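Local coordinates for glycogen synthase (Cyanobacterium sp. CLg1, PDB 6GNF), which belongs to the starch and bacterial glycogen synthase family, two-domain glycosyltransferases of GT-B fold, and holds adenosine-5'-diphosphate and a glycan, at residues I24-T29 against E45-E50; A32-T37 against F92-K97; E278-P283 against V296-I301; I368-P373 against E486-G491; L428-F433 against D493-G498. All blocks are in the same frame, centred on the assembly; numbering follows the deposited sequence.

Contact 1: residues I24-T29 against E45-E50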
# COMPACT_ATOMS: atom_id res chain seq x y z
N ILE A 24 0.65 9.32 -19.30
CA ILE A 24 0.70 9.19 -17.86
C ILE A 24 1.95 8.42 -17.45
O ILE A 24 2.14 7.28 -17.85
CB ILE A 24 -0.54 8.47 -17.31
CG1 ILE A 24 -1.81 9.09 -17.89
CG2 ILE A 24 -0.58 8.54 -15.79
CD1 ILE A 24 -3.04 8.25 -17.68
N CYS A 25 2.75 9.03 -16.59
CA CYS A 25 3.99 8.43 -16.11
C CYS A 25 3.90 8.24 -14.59
O CYS A 25 3.92 9.22 -13.84
CB CYS A 25 5.16 9.33 -16.47
SG CYS A 25 6.76 8.72 -15.92
N PHE A 26 3.75 6.98 -14.15
CA PHE A 26 3.67 6.65 -12.72
C PHE A 26 5.06 6.47 -12.17
O PHE A 26 5.88 5.76 -12.76
CB PHE A 26 2.92 5.33 -12.49
CG PHE A 26 1.43 5.47 -12.54
CD1 PHE A 26 0.77 5.64 -13.74
CD2 PHE A 26 0.68 5.40 -11.38
CE1 PHE A 26 -0.61 5.76 -13.78
CE2 PHE A 26 -0.70 5.52 -11.41
CZ PHE A 26 -1.35 5.69 -12.62
N VAL A 27 5.34 7.10 -11.03
CA VAL A 27 6.64 6.98 -10.42
C VAL A 27 6.44 6.41 -9.02
O VAL A 27 5.62 6.89 -8.25
CB VAL A 27 7.35 8.35 -10.36
CG1 VAL A 27 8.80 8.19 -9.95
CG2 VAL A 27 7.28 9.04 -11.72
N SER A 28 7.16 5.34 -8.71
CA SER A 28 7.08 4.74 -7.38
C SER A 28 8.29 3.90 -7.06
O SER A 28 9.09 3.59 -7.93
CB SER A 28 5.81 3.88 -7.24
OG SER A 28 5.84 2.72 -8.02
N THR A 29 8.36 3.46 -5.81
CA THR A 29 9.38 2.51 -5.39
C THR A 29 8.98 1.06 -5.66
O THR A 29 9.83 0.19 -5.60
CB THR A 29 9.65 2.65 -3.88
OG1 THR A 29 8.39 2.69 -3.19
CG2 THR A 29 10.38 3.93 -3.60
N GLU A 45 0.60 -1.70 -10.36
CA GLU A 45 0.41 -2.72 -11.38
C GLU A 45 -0.95 -2.56 -12.05
O GLU A 45 -1.02 -2.44 -13.26
CB GLU A 45 0.52 -4.12 -10.77
CG GLU A 45 0.41 -5.23 -11.81
CD GLU A 45 0.33 -6.63 -11.22
OE1 GLU A 45 0.42 -6.78 -10.00
OE2 GLU A 45 0.18 -7.59 -11.99
N GLY A 46 -2.01 -2.58 -11.25
CA GLY A 46 -3.38 -2.67 -11.75
C GLY A 46 -3.95 -1.44 -12.41
O GLY A 46 -4.60 -1.53 -13.46
N LEU A 47 -3.74 -0.28 -11.80
CA LEU A 47 -4.31 0.96 -12.32
C LEU A 47 -3.69 1.34 -13.67
O LEU A 47 -4.42 1.62 -14.62
CB LEU A 47 -4.21 2.09 -11.28
CG LEU A 47 -4.61 3.51 -11.69
CD1 LEU A 47 -6.00 3.55 -12.32
CD2 LEU A 47 -4.54 4.45 -10.50
N PRO A 48 -2.35 1.30 -13.79
CA PRO A 48 -1.76 1.57 -15.11
C PRO A 48 -2.21 0.61 -16.21
O PRO A 48 -2.40 1.04 -17.35
CB PRO A 48 -0.26 1.44 -14.85
CG PRO A 48 -0.12 1.88 -13.44
CD PRO A 48 -1.30 1.24 -12.76
N GLU A 49 -2.37 -0.67 -15.88
CA GLU A 49 -2.85 -1.65 -16.86
C GLU A 49 -4.26 -1.31 -17.34
O GLU A 49 -4.55 -1.44 -18.51
CB GLU A 49 -2.78 -3.08 -16.30
CG GLU A 49 -1.36 -3.63 -16.30
CD GLU A 49 -1.22 -5.04 -15.73
OE1 GLU A 49 -0.06 -5.45 -15.52
OE2 GLU A 49 -2.23 -5.70 -15.43
N GLU A 50 -5.11 -0.85 -16.43
CA GLU A 50 -6.49 -0.48 -16.79
C GLU A 50 -6.48 0.78 -17.66
O GLU A 50 -7.21 0.87 -18.63
CB GLU A 50 -7.34 -0.27 -15.54
CG GLU A 50 -8.79 0.13 -15.81
CD GLU A 50 -9.59 -0.94 -16.54
OE1 GLU A 50 -9.19 -2.13 -16.50
OE2 GLU A 50 -10.63 -0.60 -17.17
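Phe26, on a central strand of the N-terminal sheet, packs against Leu47 and Pro48 of helix 39-54 in a buried, wholly apolar strand-to-helix contact. Its core is a CH-pi interaction. Pro48 CG stands over the middle of the Phe26 ring, 3.8 Å from the centroid and only 7° off the ring normal, so the ring carbons surround it almost evenly, CD1 among them at 3.9 Å. Leu47 comes from another side: its CD2 lies near the plane of the ring, at the edge, 4.0 Å from Phe26 CZ. The aromatic ring is thereby met on one face and at its rim by two consecutive residues of the helix. Strand 23-27, helix 39-54 and strand 57-63 form a beta-alpha-beta unit of the Rossmann-like N-terminal domain, and Phe26 points from the first strand to the crossing helix. Its CG lies anti to the carbonyl carbon (chi1 -81°), which carries the ring out to meet Pro48. The proline also leaves its mark on the helix, which is kinked where Pro48 N lacks a bond to the preceding turn. Beyond the pair, Pro48 also touches Val58 of strand 57-63, while Leu47 reaches Ala529 and Tyr532 of helix 526-540. On the same helix, the carboxylates of Glu45 and Glu49 both form salt bridges with Lys306.

Contact 2: residues A32-T37 against F92-K97. With GLC (alpha-D-glucopyranose), chain D.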
# COMPACT_ATOMS: atom_id res chain seq x y z
N ALA A 32 4.30 -4.20 -8.64
CA ALA A 32 4.08 -5.64 -8.63
C ALA A 32 4.05 -6.14 -10.07
O ALA A 32 3.66 -5.41 -10.97
CB ALA A 32 2.77 -5.98 -7.93
N PRO A 33 4.48 -7.40 -10.29
CA PRO A 33 5.01 -8.35 -9.32
C PRO A 33 6.53 -8.26 -9.14
O PRO A 33 7.12 -9.04 -8.43
CB PRO A 33 4.63 -9.70 -9.93
CG PRO A 33 4.68 -9.45 -11.41
CD PRO A 33 4.39 -7.99 -11.64
N TYR A 34 7.16 -7.23 -9.70
CA TYR A 34 8.62 -7.12 -9.70
C TYR A 34 9.10 -6.73 -8.30
O TYR A 34 10.06 -7.29 -7.77
CB TYR A 34 9.04 -6.04 -10.68
CG TYR A 34 8.57 -6.25 -12.11
CD1 TYR A 34 9.37 -6.95 -13.02
CD2 TYR A 34 7.35 -5.74 -12.57
CE1 TYR A 34 8.96 -7.15 -14.33
CE2 TYR A 34 6.94 -5.94 -13.87
CZ TYR A 34 7.75 -6.64 -14.75
OH TYR A 34 7.38 -6.86 -16.07
N SER A 35 8.45 -5.72 -7.74
CA SER A 35 8.79 -5.22 -6.43
C SER A 35 7.49 -4.90 -5.68
O SER A 35 6.60 -4.26 -6.23
CB SER A 35 9.66 -3.96 -6.60
OG SER A 35 9.04 -2.98 -7.40
N LYS A 36 7.42 -5.27 -4.41
CA LYS A 36 6.19 -5.18 -3.64
C LYS A 36 6.45 -5.52 -2.18
O LYS A 36 7.07 -6.53 -1.89
CB LYS A 36 5.18 -6.18 -4.21
CG LYS A 36 3.91 -6.39 -3.37
CD LYS A 36 2.72 -6.85 -4.22
CE LYS A 36 1.94 -8.02 -3.62
NZ LYS A 36 1.21 -7.67 -2.38
N THR A 37 5.97 -4.66 -1.29
CA THR A 37 6.02 -4.87 0.17
C THR A 37 4.58 -4.80 0.71
O THR A 37 4.35 -4.92 1.91
CB THR A 37 6.86 -3.76 0.87
OG1 THR A 37 6.16 -2.49 0.82
CG2 THR A 37 8.25 -3.63 0.25
N PHE A 92 16.64 0.50 -17.78
CA PHE A 92 16.22 -0.77 -18.34
C PHE A 92 14.72 -0.66 -18.60
O PHE A 92 14.05 0.18 -18.01
CB PHE A 92 16.53 -1.92 -17.38
CG PHE A 92 17.98 -2.31 -17.35
CD1 PHE A 92 18.93 -1.45 -16.83
CD2 PHE A 92 18.39 -3.53 -17.84
CE1 PHE A 92 20.26 -1.80 -16.80
CE2 PHE A 92 19.72 -3.90 -17.81
CZ PHE A 92 20.66 -3.03 -17.29
N HIS A 93 14.21 -1.53 -19.46
CA HIS A 93 12.87 -1.38 -20.00
C HIS A 93 12.23 -2.74 -20.21
O HIS A 93 12.84 -3.62 -20.79
CB HIS A 93 12.96 -0.61 -21.32
CG HIS A 93 11.64 -0.35 -21.98
ND1 HIS A 93 11.54 0.06 -23.29
CD2 HIS A 93 10.37 -0.45 -21.52
CE1 HIS A 93 10.26 0.20 -23.61
NE2 HIS A 93 9.54 -0.11 -22.55
N SER A 94 11.03 -2.92 -19.66
CA SER A 94 10.20 -4.07 -20.00
C SER A 94 8.81 -3.60 -20.42
O SER A 94 8.43 -2.47 -20.14
CB SER A 94 10.13 -5.10 -18.86
OG SER A 94 9.71 -4.55 -17.64
N TYR A 95 8.12 -4.45 -21.18
CA TYR A 95 6.83 -4.09 -21.76
C TYR A 95 5.86 -5.22 -21.55
O TYR A 95 6.15 -6.37 -21.87
CB TYR A 95 7.00 -3.70 -23.23
CG TYR A 95 5.72 -3.24 -23.89
CD1 TYR A 95 4.81 -4.15 -24.38
CD2 TYR A 95 5.40 -1.88 -23.97
CE1 TYR A 95 3.63 -3.74 -24.96
CE2 TYR A 95 4.23 -1.47 -24.57
CZ TYR A 95 3.36 -2.40 -25.09
OH TYR A 95 2.16 -2.03 -25.64
N LYS A 96 4.74 -4.94 -20.89
CA LYS A 96 3.80 -5.99 -20.53
C LYS A 96 2.36 -5.48 -20.43
O LYS A 96 2.09 -4.52 -19.70
CB LYS A 96 4.22 -6.59 -19.19
CG LYS A 96 3.87 -8.06 -19.04
CD LYS A 96 4.30 -8.59 -17.68
CE LYS A 96 3.33 -8.18 -16.58
NZ LYS A 96 4.03 -7.63 -15.39
N LYS A 97 1.45 -6.19 -21.09
CA LYS A 97 0.03 -5.85 -21.10
C LYS A 97 -0.21 -4.37 -21.39
O LYS A 97 -0.91 -3.70 -20.62
CB LYS A 97 -0.60 -6.22 -19.76
CG LYS A 97 -0.69 -7.71 -19.50
CD LYS A 97 -1.08 -7.94 -18.06
CE LYS A 97 -1.83 -9.24 -17.86
NZ LYS A 97 -1.02 -10.42 -18.24
C1 GLC D . 8.80 1.90 5.08
C2 GLC D . 8.56 2.91 3.95
C3 GLC D . 7.06 2.99 3.65
C4 GLC D . 6.51 1.61 3.33
C5 GLC D . 6.77 0.69 4.53
C6 GLC D . 6.20 -0.73 4.38
O2 GLC D . 9.03 4.21 4.30
O3 GLC D . 6.79 3.89 2.58
O4 GLC D . 5.12 1.74 3.05
O5 GLC D . 8.19 0.63 4.77
O6 GLC D . 6.78 -1.43 3.27
O HOH W 1 3.57 -4.98 -13.78
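Ser94 is the first residue of strand 85-96 to meet the loop 32-37, and it does so through the phenol end of Tyr34. The two hydroxyls, Ser94 OG and Tyr34 OH, stand 3.6 Å apart and are not bonded to each other; each is held elsewhere, Ser94 OG by Trp103 NE1 and Tyr34 OH by Asp70 OD2. Two residues on, Lys96 turns to the same side of the strand, and its chain, bent at chi3 (78°) and again at chi4, brings the ammonium group to the loop. Lys96 NZ approaches Tyr34 obliquely, 3.5 Å from OH and 3.7 Å from CE2, and ends 3.8 Å from Pro33 CD, a carbon of the proline ring. The peptide bond before that proline is cis, a tight bend just after Ala32. The polar link is indirect: a water accepts from Lys96 NZ at 3.1 Å and donates to Ala32 O at 2.8 Å. Farther along, the loop enters the family's Lys-Thr-Gly-Gly-Leu sequence. Lys36 touches adenosine-5'-diphosphate, and Thr37 OG1 takes a 2.7 Å hydrogen bond from O6 of the glucose, a sugar also bound by Trp172. Thr37 OG1 is also hydrogen-bonded to Glu30 OE2. Chemically, strand and loop are joined by one bridging water and loose polar packing; the phenol lies between the carboxylate of Asp70, which it bonds, and the nearby ammonium of Lys96, and the two charges may partly offset each other there.

Contact 3: residues E278-P283 against V296-I301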
# COMPACT_ATOMS: atom_id res chain seq x y z
N GLU A 278 -10.71 11.89 6.45
CA GLU A 278 -9.99 11.76 7.71
C GLU A 278 -8.75 12.63 7.73
O GLU A 278 -8.48 13.30 8.72
CB GLU A 278 -9.59 10.31 7.96
CG GLU A 278 -10.73 9.41 8.38
CD GLU A 278 -10.38 7.94 8.42
OE1 GLU A 278 -9.40 7.52 7.76
OE2 GLU A 278 -11.10 7.21 9.13
N VAL A 279 -8.02 12.64 6.62
CA VAL A 279 -6.76 13.37 6.54
C VAL A 279 -6.97 14.87 6.70
O VAL A 279 -6.20 15.53 7.40
CB VAL A 279 -6.03 13.07 5.21
CG1 VAL A 279 -4.88 14.04 4.97
CG2 VAL A 279 -5.51 11.65 5.21
N THR A 280 -8.00 15.41 6.05
CA THR A 280 -8.23 16.85 6.07
C THR A 280 -8.98 17.33 7.32
O THR A 280 -9.13 18.53 7.52
CB THR A 280 -9.01 17.30 4.82
OG1 THR A 280 -10.20 16.52 4.70
CG2 THR A 280 -8.18 17.10 3.58
N SER A 281 -9.47 16.40 8.14
CA SER A 281 -10.35 16.76 9.25
C SER A 281 -9.70 16.94 10.61
O SER A 281 -10.30 17.57 11.47
CB SER A 281 -11.44 15.71 9.42
OG SER A 281 -12.30 15.67 8.29
N SER A 282 -8.52 16.37 10.86
CA SER A 282 -7.87 16.56 12.16
C SER A 282 -6.39 16.20 12.14
O SER A 282 -5.95 15.40 11.31
CB SER A 282 -8.56 15.72 13.24
OG SER A 282 -8.25 14.34 13.15
N PRO A 283 -5.61 16.76 13.09
CA PRO A 283 -4.20 16.42 13.23
C PRO A 283 -3.94 14.92 13.41
O PRO A 283 -2.89 14.45 12.99
CB PRO A 283 -3.76 17.19 14.48
CG PRO A 283 -4.72 18.33 14.58
CD PRO A 283 -6.02 17.79 14.07
N VAL A 296 -4.46 22.59 0.17
CA VAL A 296 -4.22 22.17 -1.20
C VAL A 296 -5.46 21.50 -1.81
O VAL A 296 -5.65 21.57 -3.03
CB VAL A 296 -2.99 21.25 -1.24
CG1 VAL A 296 -2.93 20.42 -2.52
CG2 VAL A 296 -1.73 22.09 -1.08
N GLY A 297 -6.31 20.91 -0.97
CA GLY A 297 -7.43 20.11 -1.45
C GLY A 297 -6.97 18.69 -1.75
O GLY A 297 -5.94 18.48 -2.39
N LEU A 298 -7.73 17.72 -1.26
CA LEU A 298 -7.38 16.32 -1.37
C LEU A 298 -8.64 15.52 -1.68
O LEU A 298 -9.60 15.55 -0.93
CB LEU A 298 -6.76 15.83 -0.06
CG LEU A 298 -6.33 14.36 0.04
CD1 LEU A 298 -5.23 14.05 -0.97
CD2 LEU A 298 -5.85 14.05 1.44
N THR A 299 -8.64 14.81 -2.81
CA THR A 299 -9.76 13.97 -3.24
C THR A 299 -9.37 12.51 -3.16
O THR A 299 -8.23 12.15 -3.48
CB THR A 299 -10.13 14.26 -4.71
OG1 THR A 299 -10.45 15.64 -4.85
CG2 THR A 299 -11.32 13.44 -5.17
N GLY A 300 -10.32 11.66 -2.79
CA GLY A 300 -10.11 10.23 -2.67
C GLY A 300 -10.82 9.45 -3.76
O GLY A 300 -11.95 9.77 -4.14
N ILE A 301 -10.15 8.41 -4.25
CA ILE A 301 -10.73 7.46 -5.19
C ILE A 301 -10.41 6.06 -4.68
O ILE A 301 -9.25 5.70 -4.57
CB ILE A 301 -10.13 7.62 -6.60
CG1 ILE A 301 -10.43 9.01 -7.15
CG2 ILE A 301 -10.70 6.56 -7.54
CD1 ILE A 301 -9.72 9.32 -8.44
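The crossover from strand 267-270 to its parallel neighbour 298-300, at the outer border of the N-terminal sheet, runs through helices 273-281 and 290-296, and here Val279 and Thr280 of the first helix touch Leu298 of the returning strand. The contact is made of methyl and methylene groups. Val279 CG1 is 3.7 Å from Leu298 CD2, the two side chains crossing at about a right angle, and Val279 CB follows at 3.9 Å from the same methyl. Thr280 crosses the leucine near its base, CG2 lying 4.1 Å from Leu298 CB. The threonine divides its two branches: with chi1 at 53°, OG1 sits between the backbone N and the carbonyl carbon and bonds back to Ala276 O one turn earlier, while the methyl is left to face the strand. Gly297, with positive phi, is where the chain leaves helix 290-296, just before Leu298. Around this small junction, Ala293 of helix 290-296 touches both Val279 and Thr280, Arg294 NH1 binds Thr280 O, and Leu298 also rests against Ala268 and Thr270 of strand 267-270.

Contact 4: residues I368-P373 against E486-G491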
# COMPACT_ATOMS: atom_id res chain seq x y z
N ILE A 368 -5.51 -9.12 17.93
CA ILE A 368 -6.02 -10.48 17.71
C ILE A 368 -5.37 -11.44 18.70
O ILE A 368 -6.06 -12.23 19.35
CB ILE A 368 -5.78 -10.98 16.27
CG1 ILE A 368 -6.47 -10.07 15.25
CG2 ILE A 368 -6.32 -12.40 16.11
CD1 ILE A 368 -6.14 -10.39 13.81
N ILE A 369 -4.05 -11.35 18.83
CA ILE A 369 -3.31 -12.20 19.75
C ILE A 369 -3.75 -11.98 21.20
O ILE A 369 -3.96 -12.93 21.94
CB ILE A 369 -1.79 -11.98 19.60
CG1 ILE A 369 -1.31 -12.54 18.26
CG2 ILE A 369 -1.02 -12.66 20.74
CD1 ILE A 369 0.05 -12.05 17.83
N ALA A 370 -3.91 -10.71 21.59
CA ALA A 370 -4.34 -10.37 22.94
C ALA A 370 -5.78 -10.80 23.22
O ALA A 370 -6.16 -10.98 24.37
CB ALA A 370 -4.17 -8.89 23.20
N ALA A 371 -6.58 -10.96 22.16
CA ALA A 371 -8.00 -11.29 22.30
C ALA A 371 -8.26 -12.77 22.58
O ALA A 371 -9.39 -13.14 22.90
CB ALA A 371 -8.76 -10.87 21.05
N MET A 372 -7.23 -13.61 22.47
CA MET A 372 -7.40 -15.07 22.53
C MET A 372 -8.15 -15.59 23.75
O MET A 372 -9.04 -16.43 23.61
CB MET A 372 -6.05 -15.78 22.40
CG MET A 372 -5.42 -15.67 21.02
SD MET A 372 -6.28 -16.69 19.80
CE MET A 372 -5.87 -15.82 18.28
N PRO A 373 -7.82 -15.08 24.96
CA PRO A 373 -8.55 -15.55 26.14
C PRO A 373 -10.07 -15.36 26.03
O PRO A 373 -10.82 -16.23 26.47
CB PRO A 373 -7.98 -14.69 27.28
CG PRO A 373 -6.63 -14.27 26.79
CD PRO A 373 -6.78 -14.10 25.31
N GLU A 486 -4.00 -1.15 28.69
CA GLU A 486 -5.31 -0.52 28.76
C GLU A 486 -5.97 -0.42 27.38
O GLU A 486 -7.03 -1.00 27.14
CB GLU A 486 -5.17 0.86 29.42
CG GLU A 486 -6.30 1.86 29.20
CD GLU A 486 -7.57 1.46 29.90
OE1 GLU A 486 -8.06 2.26 30.72
OE2 GLU A 486 -8.08 0.35 29.64
N LEU A 487 -5.34 0.34 26.49
CA LEU A 487 -5.89 0.59 25.15
C LEU A 487 -5.94 -0.67 24.28
O LEU A 487 -6.85 -0.84 23.46
CB LEU A 487 -5.09 1.69 24.44
CG LEU A 487 -5.21 3.09 25.04
CD1 LEU A 487 -4.24 4.05 24.36
CD2 LEU A 487 -6.64 3.61 24.94
N LEU A 488 -4.97 -1.57 24.48
CA LEU A 488 -4.97 -2.87 23.80
C LEU A 488 -6.25 -3.64 24.10
O LEU A 488 -6.84 -4.25 23.21
CB LEU A 488 -3.75 -3.69 24.23
CG LEU A 488 -3.52 -5.05 23.56
CD1 LEU A 488 -3.35 -4.91 22.06
CD2 LEU A 488 -2.30 -5.73 24.17
N GLN A 489 -6.68 -3.61 25.36
CA GLN A 489 -7.85 -4.36 25.77
C GLN A 489 -9.15 -3.71 25.27
O GLN A 489 -10.13 -4.41 25.00
CB GLN A 489 -7.87 -4.53 27.30
CG GLN A 489 -8.45 -5.85 27.77
CD GLN A 489 -7.76 -7.06 27.16
OE1 GLN A 489 -8.41 -8.02 26.74
NE2 GLN A 489 -6.43 -7.01 27.07
N GLN A 490 -9.13 -2.40 25.08
CA GLN A 490 -10.27 -1.71 24.47
C GLN A 490 -10.42 -2.13 23.01
O GLN A 490 -11.54 -2.30 22.52
CB GLN A 490 -10.09 -0.20 24.53
CG GLN A 490 -9.99 0.35 25.94
CD GLN A 490 -10.21 1.85 26.00
OE1 GLN A 490 -10.71 2.36 26.99
NE2 GLN A 490 -9.82 2.56 24.95
N GLY A 491 -9.29 -2.27 22.33
CA GLY A 491 -9.26 -2.78 20.96
C GLY A 491 -9.83 -4.19 20.88
O GLY A 491 -10.63 -4.49 19.98
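A 3.0 Å bond from Gly491 N to Leu487 O braces the helical turn from which Leu488 and Gln489 lean on Ala370. Two helices of the C-terminal Rossmann-like domain, 365-370 and 485-503, meet in this way near the surface. Ala370 fits its methyl against the second helix at the point where the two backbones come closest, with Ala370 CA 7.5 Å from Gln489 CA. Leu488 leaves its backbone across the interface and not straight at it, but CG is anti to the backbone N (chi1 -176°), and this carries the branched end over to the alanine. Gln489 adds a looser, polar flank. Its OE1 lies 4.4 Å from Ala370 O, two acceptors side by side, and the amide turns elsewhere, to weak hydrogen bonds with Lys374 NZ through OE1 and with Glu485 OE2 through NE2. Val492, one turn on from Leu488, also touches Ala370 and Ala371, so the alanines meet successive turns of the second helix. The apolar touch itself is narrow: Ala370 CB lies 3.8 Å from Leu488 CD2 and 3.9 Å from Leu488 CG.

Contact 5: residues L428-F433 against D493-G498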
# COMPACT_ATOMS: atom_id res chain seq x y z
N LEU A 428 -10.86 -10.81 8.61
CA LEU A 428 -10.77 -10.00 9.82
C LEU A 428 -9.67 -8.95 9.72
O LEU A 428 -8.50 -9.30 9.59
CB LEU A 428 -10.50 -10.93 11.00
CG LEU A 428 -10.57 -10.38 12.42
CD1 LEU A 428 -12.00 -10.03 12.79
CD2 LEU A 428 -10.02 -11.41 13.40
N MET A 429 -10.06 -7.67 9.74
CA MET A 429 -9.12 -6.56 9.61
C MET A 429 -9.33 -5.50 10.70
O MET A 429 -9.97 -4.48 10.47
CB MET A 429 -9.27 -5.89 8.24
CG MET A 429 -9.10 -6.84 7.07
SD MET A 429 -9.28 -5.98 5.50
CE MET A 429 -7.82 -4.96 5.50
N PRO A 430 -8.72 -5.71 11.89
CA PRO A 430 -8.83 -4.77 12.99
C PRO A 430 -7.82 -3.62 12.87
O PRO A 430 -7.03 -3.38 13.79
CB PRO A 430 -8.52 -5.64 14.20
CG PRO A 430 -7.53 -6.63 13.68
CD PRO A 430 -7.93 -6.90 12.26
N SER A 431 -7.85 -2.92 11.74
CA SER A 431 -6.90 -1.86 11.47
C SER A 431 -7.16 -0.64 12.34
O SER A 431 -8.31 -0.28 12.60
CB SER A 431 -6.94 -1.46 9.99
OG SER A 431 -6.65 -2.57 9.16
N ARG A 432 -6.09 0.01 12.79
CA ARG A 432 -6.18 1.27 13.53
C ARG A 432 -6.32 2.45 12.58
O ARG A 432 -6.91 3.47 12.93
CB ARG A 432 -4.96 1.45 14.43
CG ARG A 432 -4.90 0.44 15.56
CD ARG A 432 -3.76 0.74 16.52
NE ARG A 432 -3.83 -0.10 17.73
CZ ARG A 432 -3.25 -1.28 17.89
NH1 ARG A 432 -2.51 -1.83 16.93
NH2 ARG A 432 -3.40 -1.94 19.03
N PHE A 433 -5.74 2.34 11.39
CA PHE A 433 -6.04 3.25 10.28
C PHE A 433 -5.81 2.47 8.99
O PHE A 433 -4.99 1.54 8.96
CB PHE A 433 -5.17 4.51 10.34
CG PHE A 433 -3.70 4.22 10.39
CD1 PHE A 433 -3.07 3.96 11.60
CD2 PHE A 433 -2.94 4.22 9.23
CE1 PHE A 433 -1.71 3.69 11.65
CE2 PHE A 433 -1.58 3.96 9.27
CZ PHE A 433 -0.96 3.69 10.49
N ASP A 493 -11.98 -5.66 22.87
CA ASP A 493 -13.42 -5.56 23.05
C ASP A 493 -14.10 -4.98 21.80
O ASP A 493 -15.13 -5.47 21.34
CB ASP A 493 -13.74 -4.72 24.28
CG ASP A 493 -13.26 -5.36 25.59
OD1 ASP A 493 -13.10 -6.61 25.65
OD2 ASP A 493 -13.04 -4.64 26.58
N ALA A 494 -13.47 -3.96 21.21
CA ALA A 494 -14.00 -3.33 20.00
C ALA A 494 -14.05 -4.29 18.81
O ALA A 494 -15.01 -4.27 18.03
CB ALA A 494 -13.18 -2.10 19.66
N MET A 495 -13.03 -5.13 18.68
CA MET A 495 -12.98 -6.12 17.61
C MET A 495 -14.08 -7.16 17.80
O MET A 495 -14.80 -7.48 16.87
CB MET A 495 -11.60 -6.82 17.59
CG MET A 495 -11.45 -7.89 16.51
SD MET A 495 -9.84 -8.69 16.56
CE MET A 495 -10.00 -9.69 18.04
N ILE A 496 -14.20 -7.66 19.02
CA ILE A 496 -15.15 -8.73 19.33
C ILE A 496 -16.61 -8.30 19.12
O ILE A 496 -17.44 -9.12 18.73
CB ILE A 496 -14.92 -9.25 20.76
CG1 ILE A 496 -13.60 -10.03 20.81
CG2 ILE A 496 -16.07 -10.14 21.22
CD1 ILE A 496 -13.04 -10.24 22.20
N VAL A 497 -16.92 -7.03 19.36
CA VAL A 497 -18.25 -6.50 19.04
C VAL A 497 -18.58 -6.75 17.57
O VAL A 497 -19.69 -7.21 17.25
CB VAL A 497 -18.36 -4.99 19.39
CG1 VAL A 497 -19.56 -4.35 18.71
CG2 VAL A 497 -18.44 -4.81 20.90
N GLY A 498 -17.63 -6.47 16.68
CA GLY A 498 -17.82 -6.71 15.26
C GLY A 498 -17.96 -8.18 14.92
O GLY A 498 -18.83 -8.56 14.14
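Pro430 is the centre of an inverse gamma turn that ends strand 426-429, closed by a weak bond of 2.9 Å from Ser431 N to Met429 O, and its CA comes within 6.4 Å of the CA of Met495 on helix 485-503. The turn presents the proline ring to the helix just as the chain leaves the sheet. Met495 alone answers from the helical side. Its chain runs out nearly straight, CG anti to the backbone N (chi1 179°) and the next torsion also extended, a course that sets the sulfur against the end of the strand, and a bend at chi3 (72°) then swings CE aside. The sulfur meets two carbons: Pro430 CB at 4.1 Å and Leu428 CD2 at 4.2 Å. Leucine and methionine cross at about a right angle. Leu428 sets out across the interface, but its CD2 methyl curves back to the sulfur. This is buried, dispersion-type packing, with the polarisable sulfur settled against both carbons. The arrangement is a helix-on-sheet layer of the GT-B C-terminal domain. Just past the turn, Arg432 is tied down by a salt bridge to Asp366 and by bonds to the carbonyls of Asn361 and Pro474. Ile368 of helix 365-370 touches Leu428, Pro430 and Met495 alike and completes the layer, and on the neighbouring parallel strand 352-356, Phe353 touches Leu428 and Phe355 touches Pro430.

In the fold
Contacts 1, 2 and 3 all reach the nine-stranded N-terminal sheet, whereas contacts 4 and 5 belong to the C-terminal domain and share helix 485-503. Contacts 1 and 2 have centres about 10 Å apart and interlock along the chain, their segments alternating; contacts 4 and 5 show the same alternation and spacing, joined through Ile368 and Met495. Contact 3 follows contact 2 in sequence and comes before the second pair, its centre about 22 Å from that of contact 1 and 23 Å from that of contact 5. Between contacts 1 and 4 the centres are about 38 Å apart. Each domain is thus knitted locally, with adenosine-5'-diphosphate and glycan bound between them.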